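PDB 6Z3U: protein kinase domain-containing protein from Chaetomium thermophilum, which probably transfers phosphate from ATP to serine and threonine residues of proteins, acting as the cyclin-dependent kinase subunit of the CAK complex. Local coordinates for residues 144-154 with 206-216. Numbering follows the deposited sequence.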
loop_
_atom_site.group_PDB
_atom_site.type_symbol
_atom_site.label_atom_id
_atom_site.label_comp_id
_atom_site.label_asym_id
_atom_site.label_seq_id
_atom_site.Cartn_x
_atom_site.Cartn_y
_atom_site.Cartn_z
ATOM N N TYR B 144 3.949 -1.148 -1.583
ATOM C CA TYR B 144 3.869 -0.023 -2.506
ATOM C C TYR B 144 4.662 -0.251 -3.785
ATOM O O TYR B 144 4.276 0.262 -4.842
ATOM C CB TYR B 144 4.335 1.250 -1.802
ATOM C CG TYR B 144 3.421 1.656 -0.668
ATOM C CD1 TYR B 144 2.052 1.782 -0.868
ATOM C CD2 TYR B 144 3.920 1.893 0.604
ATOM C CE1 TYR B 144 1.207 2.144 0.163
ATOM C CE2 TYR B 144 3.082 2.255 1.644
ATOM C CZ TYR B 144 1.726 2.380 1.416
ATOM O OH TYR B 144 0.887 2.739 2.445
ATOM N N LEU B 145 5.758 -1.009 -3.727
ATOM C CA LEU B 145 6.480 -1.327 -4.955
ATOM C C LEU B 145 5.604 -2.136 -5.905
ATOM O O LEU B 145 5.677 -1.970 -7.127
ATOM C CB LEU B 145 7.771 -2.077 -4.632
ATOM C CG LEU B 145 8.888 -1.245 -3.996
ATOM C CD1 LEU B 145 10.074 -2.128 -3.646
ATOM C CD2 LEU B 145 9.324 -0.119 -4.919
ATOM N N ARG B 146 4.767 -3.021 -5.360
ATOM C CA ARG B 146 3.818 -3.745 -6.198
ATOM C C ARG B 146 2.718 -2.817 -6.699
ATOM O O ARG B 146 2.261 -2.942 -7.842
ATOM C CB ARG B 146 3.217 -4.912 -5.413
ATOM C CG ARG B 146 2.091 -5.642 -6.131
ATOM C CD ARG B 146 2.560 -6.225 -7.452
ATOM N NE ARG B 146 1.470 -6.844 -8.199
ATOM C CZ ARG B 146 0.609 -6.175 -8.958
ATOM N NH1 ARG B 146 0.697 -4.856 -9.070
ATOM N NH2 ARG B 146 -0.348 -6.826 -9.603
ATOM N N GLU B 147 2.293 -1.870 -5.860
ATOM C CA GLU B 147 1.216 -0.964 -6.242
ATOM C C GLU B 147 1.644 -0.047 -7.381
ATOM O O GLU B 147 0.870 0.197 -8.315
ATOM C CB GLU B 147 0.787 -0.141 -5.026
ATOM C CG GLU B 147 -0.710 -0.119 -4.759
ATOM C CD GLU B 147 -1.043 0.465 -3.394
ATOM O OE1 GLU B 147 -1.811 1.450 -3.332
ATOM O OE2 GLU B 147 -0.521 -0.049 -2.382
ATOM N N LEU B 148 2.872 0.459 -7.328
ATOM C CA LEU B 148 3.385 1.411 -8.304
ATOM C C LEU B 148 4.019 0.743 -9.515
ATOM O O LEU B 148 4.440 1.445 -10.441
ATOM C CB LEU B 148 4.405 2.335 -7.636
ATOM C CG LEU B 148 3.813 3.323 -6.634
ATOM C CD1 LEU B 148 4.919 3.988 -5.842
ATOM C CD2 LEU B 148 2.966 4.362 -7.356
ATOM N N ARG B 149 4.100 -0.583 -9.528
ATOM C CA ARG B 149 4.752 -1.292 -10.619
ATOM C C ARG B 149 4.178 -0.871 -11.964
ATOM O O ARG B 149 2.968 -0.686 -12.115
ATOM C CB ARG B 149 4.579 -2.797 -10.406
ATOM C CG ARG B 149 3.599 -3.498 -11.339
ATOM C CD ARG B 149 3.563 -4.967 -10.968
ATOM N NE ARG B 149 4.304 -5.811 -11.895
ATOM C CZ ARG B 149 4.400 -7.130 -11.773
ATOM N NH1 ARG B 149 3.839 -7.743 -10.738
ATOM N NH2 ARG B 149 5.088 -7.831 -12.664
ATOM N N GLY B 150 5.067 -0.704 -12.942
ATOM C CA GLY B 150 4.695 -0.351 -14.297
ATOM C C GLY B 150 5.246 0.973 -14.779
ATOM O O GLY B 150 5.241 1.226 -15.993
ATOM N N HIS B 151 5.727 1.831 -13.879
ATOM C CA HIS B 151 6.190 3.123 -14.372
ATOM C C HIS B 151 7.694 3.086 -14.624
ATOM O O HIS B 151 8.434 2.455 -13.864
ATOM C CB HIS B 151 5.866 4.228 -13.372
ATOM C CG HIS B 151 6.020 5.608 -13.933
ATOM N ND1 HIS B 151 7.176 6.345 -13.796
ATOM C CD2 HIS B 151 5.161 6.382 -14.635
ATOM C CE1 HIS B 151 7.022 7.515 -14.391
ATOM N NE2 HIS B 151 5.807 7.564 -14.906
ATOM N N PRO B 152 8.183 3.753 -15.676
ATOM C CA PRO B 152 9.606 3.617 -16.029
ATOM C C PRO B 152 10.559 4.268 -15.041
ATOM O O PRO B 152 11.752 3.944 -15.060
ATOM C CB PRO B 152 9.700 4.296 -17.406
ATOM C CG PRO B 152 8.287 4.452 -17.878
ATOM C CD PRO B 152 7.459 4.590 -16.649
ATOM N N ASN B 153 10.086 5.187 -14.199
ATOM C CA ASN B 153 10.937 5.886 -13.243
ATOM C C ASN B 153 10.712 5.417 -11.809
ATOM O O ASN B 153 11.074 6.128 -10.864
ATOM C CB ASN B 153 10.711 7.392 -13.355
ATOM C CG ASN B 153 11.021 7.920 -14.738
ATOM O OD1 ASN B 153 10.132 8.379 -15.455
ATOM N ND2 ASN B 153 12.290 7.853 -15.124
ATOM N N ILE B 154 10.120 4.240 -11.625
ATOM C CA ILE B 154 9.992 3.606 -10.318
ATOM C C ILE B 154 10.643 2.233 -10.412
ATOM O O ILE B 154 10.366 1.476 -11.349
ATOM C CB ILE B 154 8.524 3.479 -9.875
ATOM C CG1 ILE B 154 7.834 4.847 -9.861
ATOM C CG2 ILE B 154 8.448 2.842 -8.491
ATOM C CD1 ILE B 154 8.241 5.737 -8.709
ATOM N N ARG B 206 8.312 12.861 -12.826
ATOM C CA ARG B 206 7.359 11.846 -13.259
ATOM C C ARG B 206 7.185 10.769 -12.195
ATOM O O ARG B 206 6.071 10.285 -11.969
ATOM C CB ARG B 206 7.805 11.220 -14.580
ATOM C CG ARG B 206 7.678 12.132 -15.790
ATOM C CD ARG B 206 7.915 11.355 -17.080
ATOM N NE ARG B 206 7.770 12.188 -18.271
ATOM C CZ ARG B 206 8.771 12.803 -18.894
ATOM N NH1 ARG B 206 10.019 12.684 -18.452
ATOM N NH2 ARG B 206 8.521 13.540 -19.969
ATOM N N ALA B 207 8.269 10.401 -11.509
ATOM C CA ALA B 207 8.169 9.388 -10.464
ATOM C C ALA B 207 7.271 9.863 -9.330
ATOM O O ALA B 207 6.347 9.154 -8.916
ATOM C CB ALA B 207 9.561 9.036 -9.939
ATOM N N VAL B 208 7.519 11.071 -8.821
ATOM C CA VAL B 208 6.688 11.582 -7.735
ATOM C C VAL B 208 5.271 11.845 -8.224
ATOM O O VAL B 208 4.304 11.655 -7.478
ATOM C CB VAL B 208 7.317 12.844 -7.121
ATOM C CG1 VAL B 208 6.439 13.397 -6.017
ATOM C CG2 VAL B 208 8.692 12.529 -6.582
ATOM N N TRP B 209 5.114 12.278 -9.477
ATOM C CA TRP B 209 3.770 12.422 -10.025
ATOM C C TRP B 209 3.043 11.085 -10.023
ATOM O O TRP B 209 1.869 11.007 -9.644
ATOM C CB TRP B 209 3.831 12.991 -11.441
ATOM C CG TRP B 209 2.519 12.901 -12.170
ATOM C CD1 TRP B 209 1.472 13.772 -12.090
ATOM C CD2 TRP B 209 2.117 11.875 -13.087
ATOM N NE1 TRP B 209 0.445 13.355 -12.902
ATOM C CE2 TRP B 209 0.816 12.192 -13.524
ATOM C CE3 TRP B 209 2.732 10.720 -13.580
ATOM C CZ2 TRP B 209 0.120 11.397 -14.429
ATOM C CZ3 TRP B 209 2.039 9.933 -14.479
ATOM C CH2 TRP B 209 0.747 10.274 -14.894
ATOM N N TRP B 210 3.732 10.015 -10.425
ATOM C CA TRP B 210 3.100 8.700 -10.464
ATOM C C TRP B 210 2.764 8.205 -9.062
ATOM O O TRP B 210 1.720 7.574 -8.854
ATOM C CB TRP B 210 4.010 7.710 -11.184
ATOM C CG TRP B 210 3.424 6.350 -11.315
ATOM C CD1 TRP B 210 3.928 5.193 -10.806
ATOM C CD2 TRP B 210 2.209 6.000 -11.986
ATOM N NE1 TRP B 210 3.109 4.139 -11.127
ATOM C CE2 TRP B 210 2.046 4.608 -11.852
ATOM C CE3 TRP B 210 1.246 6.730 -12.691
ATOM C CZ2 TRP B 210 0.959 3.929 -12.396
ATOM C CZ3 TRP B 210 0.168 6.054 -13.230
ATOM C CH2 TRP B 210 0.034 4.667 -13.080
ATOM N N CYS B 211 3.635 8.479 -8.090
ATOM C CA CYS B 211 3.329 8.123 -6.709
ATOM C C CYS B 211 2.038 8.790 -6.256
ATOM O O CYS B 211 1.126 8.130 -5.746
ATOM C CB CYS B 211 4.483 8.529 -5.794
ATOM S SG CYS B 211 5.968 7.527 -5.968
ATOM N N HIS B 212 1.941 10.106 -6.448
ATOM C CA HIS B 212 0.754 10.824 -6.004
ATOM C C HIS B 212 -0.461 10.470 -6.849
ATOM O O HIS B 212 -1.586 10.458 -6.336
ATOM C CB HIS B 212 1.023 12.327 -6.037
ATOM C CG HIS B 212 2.117 12.760 -5.112
ATOM N ND1 HIS B 212 2.533 14.070 -5.010
ATOM C CD2 HIS B 212 2.883 12.055 -4.247
ATOM C CE1 HIS B 212 3.507 14.152 -4.123
ATOM N NE2 HIS B 212 3.739 12.943 -3.645
ATOM N N GLU B 213 -0.259 10.178 -8.136
ATOM C CA GLU B 213 -1.366 9.721 -8.970
ATOM C C GLU B 213 -2.002 8.462 -8.397
ATOM O O GLU B 213 -3.195 8.217 -8.608
ATOM C CB GLU B 213 -0.877 9.470 -10.397
ATOM C CG GLU B 213 -1.919 9.731 -11.485
ATOM C CD GLU B 213 -2.350 11.189 -11.558
ATOM O OE1 GLU B 213 -3.464 11.455 -12.059
ATOM O OE2 GLU B 213 -1.574 12.069 -11.127
ATOM N N ASN B 214 -1.220 7.653 -7.678
ATOM C CA ASN B 214 -1.704 6.443 -7.027
ATOM C C ASN B 214 -1.859 6.618 -5.521
ATOM O O ASN B 214 -1.886 5.627 -4.783
ATOM C CB ASN B 214 -0.762 5.277 -7.325
ATOM C CG ASN B 214 -0.768 4.889 -8.786
ATOM O OD1 ASN B 214 -1.505 3.993 -9.201
ATOM N ND2 ASN B 214 0.038 5.579 -9.581
ATOM N N PHE B 215 -1.945 7.863 -5.052
ATOM C CA PHE B 215 -2.244 8.165 -3.654
ATOM C C PHE B 215 -1.230 7.513 -2.717
ATOM O O PHE B 215 -1.583 6.846 -1.742
ATOM C CB PHE B 215 -3.671 7.741 -3.302
ATOM C CG PHE B 215 -4.682 8.108 -4.346
ATOM C CD1 PHE B 215 -4.989 9.436 -4.594
ATOM C CD2 PHE B 215 -5.335 7.126 -5.071
ATOM C CE1 PHE B 215 -5.918 9.777 -5.551
ATOM C CE2 PHE B 215 -6.268 7.461 -6.027
ATOM C CZ PHE B 215 -6.559 8.787 -6.270
ATOM N N ILE B 216 0.048 7.723 -3.019
ATOM C CA ILE B 216 1.148 7.193 -2.225
ATOM C C ILE B 216 2.143 8.317 -1.986
ATOM O O ILE B 216 2.538 9.013 -2.927
ATOM C CB ILE B 216 1.836 6.007 -2.925
ATOM C CG1 ILE B 216 0.866 4.836 -3.061
ATOM C CG2 ILE B 216 3.072 5.586 -2.151
ATOM C CD1 ILE B 216 1.269 3.838 -4.118
#
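Trp210, near the end of helix 194-213, lays the five-membered ring of its indole against Leu148 and His151, each of the five ring atoms having a neighbour there. Trp210 CB lies over one face of the His151 imidazole, 4.0 Å from the ring centroid. Next, CG faces His151 CD2, where the two rings form an offset stack with planes 17° apart. At Trp210 CD1 the neighbours change: His151 CB sits over the ring face, while Leu148 CD2 approaches this CD1 to 3.7 Å and Ile154 CG1 meets the edge. Trp210 NE1 gives its N-H to Leu148 O at 3.1 Å, nearly in the indole plane but tilted from that of the carbonyl. A chi1 of -178° turns the Trp210 indole away from its own backbone N and across to this carbonyl. Asn214 ND2 lies over the opposite face of the indole, held there by its bond to Trp210 O (2.7 Å).

His151 is steadied in turn: its ND1 accepts the backbone N-H of Asn153, from a donor tilted out of the ring plane, while Pro152 CD lies over the face opposite Trp210. A leucine in its place would probably leave that N-H without its acceptor and deprive the indole of its flat stacking partner. Towards Ile216 the contact becomes apolar: Leu148 CG and Ile216 CD1 meet tip to tip at 3.6 Å, and Leu148 CD1 rests on Cys211 SG. At the other end Ala207 CB packs against Ile154 CD1 (3.8 Å), while the side-chain ND2 of Asn153 donates to Glu233 OE2 and Val234 O. Met9 of the RING-type domain-containing chain packs on His151.

The example illustrates how a kinase's N-lobe is tied to its C-lobe: the sequence His151-Pro152-Asn153 fits the HxN motif of the protein kinase αC-β4 loop, docked here on the αE helix.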